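Hyaluronidase (PDB 4UFQ) probably degrades hyaluronan by cleaving glycosidic linkages along its chain, and assembles as a trimer of elongated, strand-rich subunits. Local coordinates at residues B[40-45]-B[52-57]; B[80-85]-B[91-96]; B[123-128]-B[134-139]. All blocks are in the same frame, centred on the assembly; numbering follows the deposited sequence.

Contact 1: B[40-45]-B[52-57]; sequences ATIYQA and AALNVI
Ile42 overlaps the carbonyl and CB of Ala53 and the tip of the Leu54 side chain, where strand 40-44 meets the start of strand 54-58. The arrangement is consistent with a triple-stranded beta-helix, as in the phage HylP hyaluronidases: no beta bridge links the two segments, and both instead form parallel ladders with strands of the other two subunits. The two branches of Ile42 divide the apolar work. CG2, placed opposite the backbone N by a chi1 of -60°, presses on the Ala53 carbonyl, 3.2 Å from Ala53 O, a tight fit for a methyl group. The longer branch reaches past it, and Ile42 CD1 lies 3.8 Å from Leu54 CD1, the two side chains meeting at a slant.

Two residues on, Gln44 carries the polar part. Its CB packs on Ala53, 3.7 Å from Ala53 CA, and the chain then bends at chi2, which turns the amide toward the Ala52 carbonyl. Gln44 NE2 donates to Ala52 O at 3.2 Å, and also to Asn37 O of the second subunit, while Gln44 OE1 accepts from Gly46 N in its own chain. The buried amide is thus held at both ends and its rotation is fixed, tying two parts of the chain to a neighbouring subunit. The bond to Ala52 is fairly straight at 158°, but NE2 approaches Ala52 O from above the carbonyl plane, 47° out of it.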
loop_
_atom_site.group_PDB
_atom_site.type_symbol
_atom_site.label_atom_id
_atom_site.label_comp_id
_atom_site.label_asym_id
_atom_site.label_seq_id
_atom_site.Cartn_x
_atom_site.Cartn_y
_atom_site.Cartn_z
ATOM N N ALA B 40 -22.473 6.650 14.343
ATOM C CA ALA B 40 -22.232 8.071 14.121
ATOM C C ALA B 40 -22.079 8.414 12.648
ATOM O O ALA B 40 -21.432 7.681 11.899
ATOM C CB ALA B 40 -20.989 8.511 14.878
ATOM N N THR B 41 -22.659 9.541 12.249
ATOM C CA THR B 41 -22.424 10.114 10.930
ATOM C C THR B 41 -21.882 11.531 11.083
ATOM O O THR B 41 -22.443 12.339 11.836
ATOM C CB THR B 41 -23.717 10.122 10.074
ATOM O OG1 THR B 41 -24.143 8.770 9.839
ATOM C CG2 THR B 41 -23.499 10.812 8.739
ATOM N N ILE B 42 -20.785 11.812 10.382
ATOM C CA ILE B 42 -20.176 13.138 10.334
ATOM C C ILE B 42 -20.138 13.579 8.875
ATOM O O ILE B 42 -19.561 12.894 8.027
ATOM C CB ILE B 42 -18.758 13.147 10.958
ATOM C CG1 ILE B 42 -18.822 12.721 12.431
ATOM C CG2 ILE B 42 -18.120 14.524 10.819
ATOM C CD1 ILE B 42 -17.458 12.651 13.128
ATOM N N TYR B 43 -20.759 14.722 8.597
ATOM C CA TYR B 43 -21.068 15.137 7.238
ATOM C C TYR B 43 -20.715 16.605 7.023
ATOM O O TYR B 43 -21.238 17.484 7.711
ATOM C CB TYR B 43 -22.568 14.926 7.001
ATOM C CG TYR B 43 -23.064 15.245 5.609
ATOM C CD1 TYR B 43 -22.192 15.354 4.534
ATOM C CD2 TYR B 43 -24.418 15.449 5.375
ATOM C CE1 TYR B 43 -22.655 15.646 3.269
ATOM C CE2 TYR B 43 -24.889 15.742 4.115
ATOM C CZ TYR B 43 -24.007 15.845 3.064
ATOM O OH TYR B 43 -24.486 16.140 1.805
ATOM N N GLN B 44 -19.820 16.865 6.080
ATOM C CA GLN B 44 -19.513 18.211 5.614
ATOM C C GLN B 44 -20.253 18.447 4.304
ATOM O O GLN B 44 -19.903 17.860 3.270
ATOM C CB GLN B 44 -18.002 18.384 5.400
ATOM C CG GLN B 44 -17.611 19.658 4.636
ATOM C CD GLN B 44 -18.003 20.929 5.370
ATOM O OE1 GLN B 44 -19.019 21.568 5.070
ATOM N NE2 GLN B 44 -17.183 21.307 6.337
ATOM N N ALA B 45 -21.274 19.305 4.359
ATOM C CA ALA B 45 -22.141 19.548 3.212
ATOM C C ALA B 45 -21.685 20.745 2.389
ATOM O O ALA B 45 -22.219 20.981 1.312
ATOM C CB ALA B 45 -23.597 19.735 3.657
ATOM N N ALA B 52 -13.096 20.323 6.291
ATOM C CA ALA B 52 -13.134 18.869 6.209
ATOM C C ALA B 52 -14.399 18.359 6.888
ATOM O O ALA B 52 -15.144 19.136 7.485
ATOM C CB ALA B 52 -11.895 18.274 6.878
ATOM N N ALA B 53 -14.656 17.061 6.786
ATOM C CA ALA B 53 -15.709 16.426 7.571
ATOM C C ALA B 53 -15.175 16.171 8.980
ATOM O O ALA B 53 -15.785 16.563 9.984
ATOM C CB ALA B 53 -16.145 15.122 6.907
ATOM N N LEU B 54 -13.998 15.564 9.050
ATOM C CA LEU B 54 -13.438 15.129 10.317
ATOM C C LEU B 54 -11.949 15.417 10.416
ATOM O O LEU B 54 -11.166 15.077 9.528
ATOM C CB LEU B 54 -13.722 13.642 10.525
ATOM C CG LEU B 54 -13.235 13.032 11.839
ATOM C CD1 LEU B 54 -13.866 13.748 13.043
ATOM C CD2 LEU B 54 -13.550 11.553 11.879
ATOM N N ASN B 55 -11.587 16.061 11.518
ATOM C CA ASN B 55 -10.221 16.459 11.809
ATOM C C ASN B 55 -9.794 15.838 13.138
ATOM O O ASN B 55 -10.331 16.211 14.185
ATOM C CB ASN B 55 -10.154 17.990 11.867
ATOM C CG ASN B 55 -8.758 18.508 12.090
ATOM O OD1 ASN B 55 -7.782 17.941 11.599
ATOM N ND2 ASN B 55 -8.652 19.602 12.846
ATOM N N VAL B 56 -8.847 14.896 13.097
ATOM C CA VAL B 56 -8.415 14.148 14.277
ATOM C C VAL B 56 -6.941 14.411 14.551
ATOM O O VAL B 56 -6.109 14.261 13.655
ATOM C CB VAL B 56 -8.675 12.633 14.104
ATOM C CG1 VAL B 56 -8.249 11.846 15.337
ATOM C CG2 VAL B 56 -10.152 12.380 13.783
ATOM N N ILE B 57 -6.626 14.810 15.784
ATOM C CA ILE B 57 -5.276 15.209 16.169
ATOM C C ILE B 57 -4.933 14.588 17.508
ATOM O O ILE B 57 -5.755 14.607 18.438
ATOM C CB ILE B 57 -5.157 16.740 16.369
ATOM C CG1 ILE B 57 -5.778 17.514 15.209
ATOM C CG2 ILE B 57 -3.697 17.143 16.546
ATOM C CD1 ILE B 57 -6.760 18.580 15.672
#

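Contact 2: B[80-85]-B[91-96]; sequences ITHRGY and KDAAAL
The backbone turns a corner at Ala95, bringing the CA atoms of His82 and Ala95 within 5.7 Å and setting the Ala95 peptide against Ile80. Consistent with a triple-stranded beta-helix, side chains of 80-85 meet the backbone and methyl groups of 91-96 with no backbone bridge between the two, and both segments extend the sheets by forming parallel ladders with strands of the other two subunits. Ile80 covers the corner. A chi1 of -53° sends CG2 opposite the backbone N, and Ile80 CG2 rests 3.7 Å from Ala95 O and 4.2 Å from Ala95 CB. The other branch passes the same carbonyl, with Ile80 CD1 4.0 Å from Ala95 O, and ends in a looser contact with Leu96 CD1. Two methyl groups of one side chain thus approach this oxygen from the same side.

His82, on the same side of its strand as Ile80, continues the contact toward the loop. Its ring, carried opposite the backbone N by a chi1 of 178°, lies obliquely to the small residues it meets, Ala93 and Ala94. The imidazole is nevertheless oriented by a polar bond from elsewhere: His82 NE2 is hydrogen-bonded to Glu72 O of the second subunit, and His82 also packs on Ala107 of the third subunit. The CB atoms of Ala93 and Ala95 meet His82 and Ile80, whereas that of Ala94 points away. At the loop end, Ala93 CB sits 3.8 Å from His82 NE2.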
loop_
_atom_site.group_PDB
_atom_site.type_symbol
_atom_site.label_atom_id
_atom_site.label_comp_id
_atom_site.label_asym_id
_atom_site.label_seq_id
_atom_site.Cartn_x
_atom_site.Cartn_y
_atom_site.Cartn_z
ATOM N N ILE B 80 -12.779 3.468 1.830
ATOM C CA ILE B 80 -12.622 4.825 1.344
ATOM C C ILE B 80 -13.058 4.913 -0.103
ATOM O O ILE B 80 -12.527 4.212 -0.959
ATOM C CB ILE B 80 -11.169 5.331 1.450
ATOM C CG1 ILE B 80 -10.617 5.162 2.872
ATOM C CG2 ILE B 80 -11.091 6.791 1.002
ATOM C CD1 ILE B 80 -9.173 5.676 3.072
ATOM N N THR B 81 -14.026 5.779 -0.364
ATOM C CA THR B 81 -14.463 6.093 -1.715
ATOM C C THR B 81 -14.057 7.504 -2.081
ATOM O O THR B 81 -14.335 8.448 -1.347
ATOM C CB THR B 81 -15.987 5.968 -1.846
ATOM O OG1 THR B 81 -16.375 4.612 -1.605
ATOM C CG2 THR B 81 -16.455 6.371 -3.239
ATOM N N HIS B 82 -13.387 7.646 -3.216
ATOM C CA HIS B 82 -13.173 8.955 -3.824
ATOM C C HIS B 82 -14.106 9.094 -5.019
ATOM O O HIS B 82 -14.027 8.313 -5.981
ATOM C CB HIS B 82 -11.718 9.159 -4.253
ATOM C CG HIS B 82 -11.484 10.472 -4.924
ATOM N ND1 HIS B 82 -11.559 10.625 -6.292
ATOM C CD2 HIS B 82 -11.227 11.703 -4.422
ATOM C CE1 HIS B 82 -11.337 11.888 -6.604
ATOM N NE2 HIS B 82 -11.138 12.567 -5.486
ATOM N N ARG B 83 -14.981 10.094 -4.950
ATOM C CA ARG B 83 -15.914 10.397 -6.024
ATOM C C ARG B 83 -15.220 11.339 -6.999
ATOM O O ARG B 83 -15.018 12.522 -6.712
ATOM C CB ARG B 83 -17.207 11.005 -5.450
ATOM C CG ARG B 83 -17.712 10.227 -4.231
ATOM C CD ARG B 83 -19.089 10.650 -3.745
ATOM N NE ARG B 83 -19.225 12.089 -3.551
ATOM C CZ ARG B 83 -18.945 12.741 -2.427
ATOM N NH1 ARG B 83 -18.485 12.097 -1.363
ATOM N NH2 ARG B 83 -19.127 14.056 -2.373
ATOM N N GLY B 84 -14.825 10.795 -8.145
ATOM C CA GLY B 84 -13.986 11.515 -9.082
ATOM C C GLY B 84 -14.733 12.330 -10.111
ATOM O O GLY B 84 -15.939 12.585 -9.995
ATOM N N TYR B 85 -13.988 12.753 -11.125
ATOM C CA TYR B 85 -14.501 13.669 -12.137
ATOM C C TYR B 85 -14.199 13.132 -13.533
ATOM O O TYR B 85 -13.077 12.690 -13.821
ATOM C CB TYR B 85 -13.884 15.061 -11.944
ATOM C CG TYR B 85 -14.254 15.681 -10.623
ATOM C CD1 TYR B 85 -13.604 15.303 -9.462
ATOM C CD2 TYR B 85 -15.262 16.630 -10.533
ATOM C CE1 TYR B 85 -13.943 15.846 -8.245
ATOM C CE2 TYR B 85 -15.608 17.188 -9.315
ATOM C CZ TYR B 85 -14.942 16.791 -8.176
ATOM O OH TYR B 85 -15.262 17.320 -6.951
ATOM N N LYS B 91 -6.466 14.895 -11.041
ATOM C CA LYS B 91 -5.202 14.202 -11.250
ATOM C C LYS B 91 -4.250 14.353 -10.060
ATOM O O LYS B 91 -3.342 13.521 -9.865
ATOM C CB LYS B 91 -4.540 14.652 -12.569
ATOM C CG LYS B 91 -3.964 16.059 -12.597
ATOM C CD LYS B 91 -3.101 16.229 -13.850
ATOM C CE LYS B 91 -2.802 17.686 -14.181
ATOM N NZ LYS B 91 -1.732 18.270 -13.324
ATOM N N ASP B 92 -4.464 15.387 -9.240
ATOM C CA ASP B 92 -3.642 15.567 -8.036
ATOM C C ASP B 92 -4.289 15.020 -6.746
ATOM O O ASP B 92 -3.709 15.122 -5.663
ATOM C CB ASP B 92 -3.274 17.038 -7.852
ATOM C CG ASP B 92 -2.384 17.561 -8.971
ATOM O OD1 ASP B 92 -1.612 16.765 -9.544
ATOM O OD2 ASP B 92 -2.454 18.769 -9.275
ATOM N N ALA B 93 -5.461 14.409 -6.869
ATOM C CA ALA B 93 -6.136 13.832 -5.714
ATOM C C ALA B 93 -5.707 12.378 -5.480
ATOM O O ALA B 93 -5.079 11.738 -6.339
ATOM C CB ALA B 93 -7.646 13.909 -5.899
ATOM N N ALA B 94 -6.046 11.859 -4.304
ATOM C CA ALA B 94 -5.775 10.480 -3.965
ATOM C C ALA B 94 -6.848 10.004 -3.000
ATOM O O ALA B 94 -7.535 10.822 -2.392
ATOM C CB ALA B 94 -4.382 10.337 -3.340
ATOM N N ALA B 95 -7.020 8.692 -2.875
ATOM C CA ALA B 95 -7.897 8.158 -1.838
ATOM C C ALA B 95 -7.223 8.219 -0.471
ATOM O O ALA B 95 -7.877 8.510 0.542
ATOM C CB ALA B 95 -8.326 6.730 -2.151
ATOM N N LEU B 96 -5.916 7.945 -0.456
ATOM C CA LEU B 96 -5.145 7.877 0.775
ATOM C C LEU B 96 -3.808 8.564 0.566
ATOM O O LEU B 96 -3.051 8.190 -0.344
ATOM C CB LEU B 96 -4.923 6.424 1.187
ATOM C CG LEU B 96 -4.127 6.228 2.478
ATOM C CD1 LEU B 96 -4.895 6.786 3.663
ATOM C CD2 LEU B 96 -3.814 4.763 2.711
#

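Contact 3: B[123-128]-B[134-139]; sequences LIALRN and DFVVKG. With SO4 (sulfate ion), chain Q.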
loop_
_atom_site.group_PDB
_atom_site.type_symbol
_atom_site.label_atom_id
_atom_site.label_comp_id
_atom_site.label_asym_id
_atom_site.label_seq_id
_atom_site.Cartn_x
_atom_site.Cartn_y
_atom_site.Cartn_z
ATOM N N LEU B 123 -2.179 -9.780 0.470
ATOM C CA LEU B 123 -1.661 -8.732 1.331
ATOM C C LEU B 123 -1.943 -7.355 0.726
ATOM O O LEU B 123 -2.311 -6.411 1.442
ATOM C CB LEU B 123 -0.156 -8.935 1.563
ATOM C CG LEU B 123 0.212 -10.354 2.003
ATOM C CD1 LEU B 123 1.716 -10.408 2.343
ATOM C CD2 LEU B 123 -0.631 -10.798 3.177
ATOM N N ILE B 124 -1.795 -7.242 -0.590
ATOM C CA ILE B 124 -2.180 -6.038 -1.322
ATOM C C ILE B 124 -2.651 -6.479 -2.699
ATOM O O ILE B 124 -2.093 -7.409 -3.286
ATOM C CB ILE B 124 -1.027 -4.991 -1.391
ATOM C CG1 ILE B 124 -1.521 -3.694 -2.025
ATOM C CG2 ILE B 124 0.189 -5.583 -2.119
ATOM C CD1 ILE B 124 -0.555 -2.525 -1.850
ATOM N N ALA B 125 -3.701 -5.836 -3.206
ATOM C CA ALA B 125 -4.201 -6.106 -4.545
ATOM C C ALA B 125 -4.613 -4.797 -5.180
ATOM O O ALA B 125 -5.544 -4.135 -4.685
ATOM C CB ALA B 125 -5.384 -7.039 -4.494
ATOM N N LEU B 126 -3.923 -4.427 -6.249
ATOM C CA LEU B 126 -4.207 -3.222 -7.015
ATOM C C LEU B 126 -4.848 -3.634 -8.327
ATOM O O LEU B 126 -4.176 -4.239 -9.176
ATOM C CB LEU B 126 -2.934 -2.371 -7.232
ATOM C CG LEU B 126 -2.092 -2.123 -5.976
ATOM C CD1 LEU B 126 -0.912 -1.242 -6.324
ATOM C CD2 LEU B 126 -2.949 -1.493 -4.849
ATOM N N ARG B 127 -6.142 -3.346 -8.469
ATOM C CA ARG B 127 -6.970 -3.879 -9.544
ATOM C C ARG B 127 -7.685 -2.769 -10.289
ATOM O O ARG B 127 -8.872 -2.489 -10.061
ATOM C CB ARG B 127 -7.967 -4.904 -8.980
ATOM C CG ARG B 127 -7.299 -6.194 -8.550
ATOM C CD ARG B 127 -8.212 -7.181 -7.808
ATOM N NE ARG B 127 -7.502 -8.462 -7.687
ATOM C CZ ARG B 127 -7.981 -9.565 -7.124
ATOM N NH1 ARG B 127 -9.198 -9.582 -6.608
ATOM N NH2 ARG B 127 -7.228 -10.663 -7.075
ATOM N N ASN B 128 -6.957 -2.150 -11.206
ATOM C CA ASN B 128 -7.466 -1.020 -11.965
ATOM C C ASN B 128 -7.981 -1.439 -13.335
ATOM O O ASN B 128 -9.052 -0.997 -13.774
ATOM C CB ASN B 128 -6.339 -0.001 -12.119
ATOM C CG ASN B 128 -6.835 1.347 -12.565
ATOM O OD1 ASN B 128 -7.877 1.806 -12.115
ATOM N ND2 ASN B 128 -6.111 1.978 -13.480
ATOM N N ASP B 134 -3.053 -5.793 -11.554
ATOM C CA ASP B 134 -1.947 -4.909 -11.903
ATOM C C ASP B 134 -0.731 -5.127 -10.995
ATOM O O ASP B 134 0.411 -5.239 -11.477
ATOM C CB ASP B 134 -2.415 -3.452 -11.904
ATOM C CG ASP B 134 -3.498 -3.191 -12.956
ATOM O OD1 ASP B 134 -3.197 -3.277 -14.163
ATOM O OD2 ASP B 134 -4.668 -2.918 -12.586
ATOM N N PHE B 135 -0.973 -5.220 -9.690
ATOM C CA PHE B 135 0.057 -5.569 -8.709
ATOM C C PHE B 135 -0.625 -6.294 -7.569
ATOM O O PHE B 135 -1.575 -5.768 -6.968
ATOM C CB PHE B 135 0.784 -4.320 -8.195
ATOM C CG PHE B 135 1.830 -4.607 -7.162
ATOM C CD1 PHE B 135 2.998 -5.273 -7.502
ATOM C CD2 PHE B 135 1.650 -4.215 -5.854
ATOM C CE1 PHE B 135 3.963 -5.543 -6.549
ATOM C CE2 PHE B 135 2.605 -4.474 -4.890
ATOM C CZ PHE B 135 3.765 -5.150 -5.234
ATOM N N VAL B 136 -0.192 -7.513 -7.286
ATOM C CA VAL B 136 -0.774 -8.297 -6.203
ATOM C C VAL B 136 0.327 -9.045 -5.465
ATOM O O VAL B 136 1.274 -9.564 -6.077
ATOM C CB VAL B 136 -1.860 -9.258 -6.719
ATOM C CG1 VAL B 136 -1.280 -10.317 -7.662
ATOM C CG2 VAL B 136 -2.617 -9.924 -5.575
ATOM N N VAL B 137 0.227 -9.047 -4.142
ATOM C CA VAL B 137 1.066 -9.860 -3.284
ATOM C C VAL B 137 0.123 -10.816 -2.588
ATOM O O VAL B 137 -0.733 -10.396 -1.802
ATOM C CB VAL B 137 1.899 -9.021 -2.279
ATOM C CG1 VAL B 137 2.831 -9.926 -1.472
ATOM C CG2 VAL B 137 2.708 -7.934 -2.955
ATOM N N LYS B 138 0.222 -12.096 -2.918
ATOM C CA LYS B 138 -0.617 -13.116 -2.311
ATOM C C LYS B 138 -0.233 -13.376 -0.861
ATOM O O LYS B 138 0.863 -13.032 -0.421
ATOM C CB LYS B 138 -0.494 -14.426 -3.113
ATOM C CG LYS B 138 -0.614 -14.294 -4.662
ATOM C CD LYS B 138 -1.935 -13.740 -5.155
ATOM C CE LYS B 138 -3.104 -14.680 -5.001
ATOM N NZ LYS B 138 -4.389 -13.950 -5.289
ATOM N N GLY B 139 -1.130 -14.011 -0.122
ATOM C CA GLY B 139 -0.825 -14.472 1.223
ATOM C C GLY B 139 0.448 -15.323 1.302
ATOM O O GLY B 139 1.154 -15.307 2.306
HETATM S S SO4 Q . -8.680 -13.176 -4.971
HETATM O O1 SO4 Q . -8.961 -12.799 -3.583
HETATM O O2 SO4 Q . -8.914 -14.614 -5.150
HETATM O O3 SO4 Q . -7.314 -12.810 -5.360
HETATM O O4 SO4 Q . -9.621 -12.474 -5.844
#
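Leu126 O receives two backbone N-H groups, Asp134 N at 3.1 Å and Phe135 N at 3.4 Å, both weak bonds. Together they mark a classic beta bulge in the antiparallel hairpin of strands 124-127 and 132-137. A second classic bulge, Leu123 and Ile124 facing Val137, closes the other end. Between them, Leu126 N to Phe135 O is short and straight (2.8 Å, 168°). The turn side is fastened by the Asp134 carboxylate: Asp134 OD2 accepts from Asn128 N at 2.8 Å, while Asp134 OD1 takes the side-chain amide of Asn129.

On the apolar face, Ile124 CG2 packs against both Val137 CG2, at 3.5 Å, and Phe135 CE2. Leu126 runs alongside Phe135 in the same direction, and that ring meets Phe135 of both other subunits edge-to-face at the centre of the trimer. The other side carries charge. Arg127, extended and held at NE by a salt bridge to Asp133, presents its guanidinium edge to a sulfate, probably a crystallisation component. Arg127 NH1 donates to sulfate O4, and Arg127 NH2 to sulfate O3 at 2.7 Å. Asn122 ND2 also binds the sulfate. Lys138, bent at chi2 and chi3 and hydrogen-bonded through NZ to Asn122 OD1, brings that NZ to 3.1 Å from sulfate O3.

In the fold
The three contacts follow one another along the elongated chain, contacts 1 and 2 about 17 Å apart between centres and contacts 2 and 3 about 19 Å. All are largely buried in the trimer, though contact 3 reaches partly exposed charged residues that bind sulfate. Contacts 1 and 2 share a scheme: an isoleucine sets CG2 on an alanine carbonyl, with a polar side chain two residues later, and the strands find their backbone partners in other subunits. In contact 3 the strands pair with each other within one chain, though 124-127 also pairs with the second subunit, and bury about twice as much surface. Intersubunit polar bonds hold Gln44, His82 and Asn128; contact 3 adds phenylalanine rings meeting across the subunits.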